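Local structure of amidohydrolase (Pseudomonas aeruginosa, 2I5G) at residues L25-R30 / S65-P70. The protein probably acts as a metal-dependent dipeptidase of the membrane dipeptidase (M19) family, hydrolysing dipeptides. The protein carries 2 engineered substitutions. Residues are numbered along the deposited sequence; the frame is centred on the assembly and turned at random.
Sequences LFEDMR and SDLVIP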
loop_
_atom_site.group_PDB
_atom_site.type_symbol
_atom_site.label_atom_id
_atom_site.label_comp_id
_atom_site.label_asym_id
_atom_site.label_seq_id
_atom_site.Cartn_x
_atom_site.Cartn_y
_atom_site.Cartn_z
ATOM N N LEU A 25 34.164 -5.582 -3.213
ATOM C CA LEU A 25 33.259 -6.132 -2.213
ATOM C C LEU A 25 33.341 -7.643 -2.319
ATOM O O LEU A 25 33.422 -8.350 -1.314
ATOM C CB LEU A 25 31.824 -5.658 -2.469
ATOM C CG LEU A 25 30.736 -6.060 -1.463
ATOM C CD1 LEU A 25 30.294 -7.485 -1.718
ATOM C CD2 LEU A 25 31.258 -5.898 -0.039
ATOM N N PHE A 26 33.341 -8.123 -3.557
ATOM C CA PHE A 26 33.417 -9.548 -3.845
ATOM C C PHE A 26 34.677 -10.177 -3.269
ATOM O O PHE A 26 34.630 -11.257 -2.691
ATOM C CB PHE A 26 33.365 -9.758 -5.355
ATOM C CG PHE A 26 32.057 -9.365 -5.971
ATOM C CD1 PHE A 26 31.964 -9.106 -7.335
ATOM C CD2 PHE A 26 30.907 -9.266 -5.192
ATOM C CE1 PHE A 26 30.745 -8.754 -7.913
ATOM C CE2 PHE A 26 29.682 -8.914 -5.762
ATOM C CZ PHE A 26 29.603 -8.659 -7.123
ATOM N N GLU A 27 35.800 -9.491 -3.421
ATOM C CA GLU A 27 37.069 -9.993 -2.917
ATOM C C GLU A 27 37.124 -10.034 -1.388
ATOM O O GLU A 27 37.779 -10.900 -0.804
ATOM C CB GLU A 27 38.208 -9.138 -3.473
ATOM C CG GLU A 27 38.274 -9.165 -4.987
ATOM C CD GLU A 27 39.247 -8.151 -5.551
ATOM O OE1 GLU A 27 39.404 -8.093 -6.793
ATOM O OE2 GLU A 27 39.852 -7.408 -4.750
ATOM N N ASP A 28 36.431 -9.104 -0.744
ATOM C CA ASP A 28 36.411 -9.042 0.713
ATOM C C ASP A 28 35.523 -10.174 1.232
ATOM O O ASP A 28 35.670 -10.633 2.369
ATOM C CB ASP A 28 35.893 -7.672 1.174
ATOM C CG ASP A 28 36.401 -7.283 2.560
ATOM O OD1 ASP A 28 37.604 -7.488 2.833
ATOM O OD2 ASP A 28 35.605 -6.760 3.371
HETATM N N MSE A 29 34.601 -10.627 0.388
HETATM C CA MSE A 29 33.725 -11.724 0.760
HETATM C C MSE A 29 34.591 -12.974 0.740
HETATM O O MSE A 29 34.453 -13.869 1.580
HETATM C CB MSE A 29 32.580 -11.873 -0.243
HETATM C CG MSE A 29 31.710 -10.645 -0.372
HETATM SE SE MSE A 29 30.145 -10.959 -1.450
HETATM C CE MSE A 29 28.790 -10.228 -0.274
ATOM N N ARG A 30 35.492 -13.023 -0.232
ATOM C CA ARG A 30 36.397 -14.147 -0.364
ATOM C C ARG A 30 37.393 -14.139 0.795
ATOM O O ARG A 30 37.658 -15.183 1.398
ATOM C CB ARG A 30 37.122 -14.071 -1.707
ATOM C CG ARG A 30 36.255 -14.440 -2.914
ATOM C CD ARG A 30 36.027 -15.946 -2.997
ATOM N NE ARG A 30 35.206 -16.446 -1.899
ATOM C CZ ARG A 30 35.409 -17.602 -1.273
ATOM N NH1 ARG A 30 36.416 -18.392 -1.632
ATOM N NH2 ARG A 30 34.601 -17.972 -0.287
ATOM N N SER A 65 32.531 -13.663 -12.362
ATOM C CA SER A 65 32.175 -15.062 -12.129
ATOM C C SER A 65 33.273 -15.913 -11.494
ATOM O O SER A 65 33.040 -17.065 -11.114
ATOM C CB SER A 65 31.737 -15.714 -13.440
ATOM O OG SER A 65 32.819 -15.805 -14.351
ATOM N N ASP A 66 34.470 -15.352 -11.382
ATOM C CA ASP A 66 35.581 -16.081 -10.789
ATOM C C ASP A 66 35.591 -15.891 -9.273
ATOM O O ASP A 66 36.385 -16.506 -8.565
ATOM C CB ASP A 66 36.895 -15.592 -11.400
ATOM C CG ASP A 66 37.110 -14.102 -11.206
ATOM O OD1 ASP A 66 36.145 -13.330 -11.386
ATOM O OD2 ASP A 66 38.250 -13.704 -10.885
ATOM N N LEU A 67 34.687 -15.045 -8.790
ATOM C CA LEU A 67 34.565 -14.736 -7.369
ATOM C C LEU A 67 33.214 -15.137 -6.797
ATOM O O LEU A 67 33.130 -15.623 -5.671
ATOM C CB LEU A 67 34.762 -13.232 -7.139
ATOM C CG LEU A 67 36.182 -12.700 -6.907
ATOM C CD1 LEU A 67 37.179 -13.449 -7.779
ATOM C CD2 LEU A 67 36.209 -11.193 -7.173
ATOM N N VAL A 68 32.156 -14.930 -7.575
ATOM C CA VAL A 68 30.811 -15.239 -7.116
ATOM C C VAL A 68 29.952 -15.953 -8.155
ATOM O O VAL A 68 30.231 -15.903 -9.354
ATOM C CB VAL A 68 30.080 -13.943 -6.693
ATOM C CG1 VAL A 68 30.838 -13.259 -5.563
ATOM C CG2 VAL A 68 29.959 -13.004 -7.887
ATOM N N ILE A 69 28.902 -16.615 -7.669
ATOM C CA ILE A 69 27.953 -17.345 -8.506
ATOM C C ILE A 69 26.573 -17.187 -7.875
ATOM O O ILE A 69 26.446 -17.029 -6.656
ATOM C CB ILE A 69 28.265 -18.857 -8.569
ATOM C CG1 ILE A 69 28.107 -19.475 -7.174
ATOM C CG2 ILE A 69 29.656 -19.082 -9.122
ATOM C CD1 ILE A 69 28.403 -20.964 -7.116
ATOM N N PRO A 70 25.520 -17.243 -8.701
ATOM C CA PRO A 70 24.128 -17.105 -8.263
ATOM C C PRO A 70 23.750 -18.207 -7.292
ATOM O O PRO A 70 24.383 -19.253 -7.269
ATOM C CB PRO A 70 23.338 -17.229 -9.565
ATOM C CG PRO A 70 24.320 -16.842 -10.625
ATOM C CD PRO A 70 25.584 -17.494 -10.149
#
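F26, on the helix that runs through 25-30, reaches across to L67 and V68, the residues with which the turn after helix 47-63 passes into strand 68-70. The first atom of its side chain, F26 CB, lies 3.7 Å from L67 CD2. Farther out, V68 takes over, with V68 CG1 4.0 Å from F26 CD2. The other methyl, V68 CG2, stands over the middle of the F26 ring, 4.3 Å from the centroid and 8° off the normal, a CH-pi contact. CG of F26 is turned anti to its own carbonyl carbon (chi1 -66°), which carries the ring past L67 and under the valine methyls. A flat aromatic suits this place because the forked valine can lay both methyls against one face. L67, only partly buried, has a leucine's reach: L67 CD2 also touches E27 CG at 3.6 Å, so the glutamate lends its methylene to the apolar patch while its extended chain carries the carboxylate beyond. R30 lays its bent aliphatic part beside L67, R30 CD coming within 4.0 Å of the backbone O of L67, a contact and not a bond, while its NH2 is hydrogen-bonded to L34 O. No hydrogen bond crosses between the two segments, and their contact is one of van der Waals packing. In the TIM-barrel fold expected of this family, the contact sets helix 23-31 against the start of strand 68-70, which pairs in parallel with strand 86-92. The F26 side chain lies between helix 23-31 and its neighbours, touching I88 of strand 86-92 and L60 of helix 47-63, with W21 meeting its ring edge-to-face.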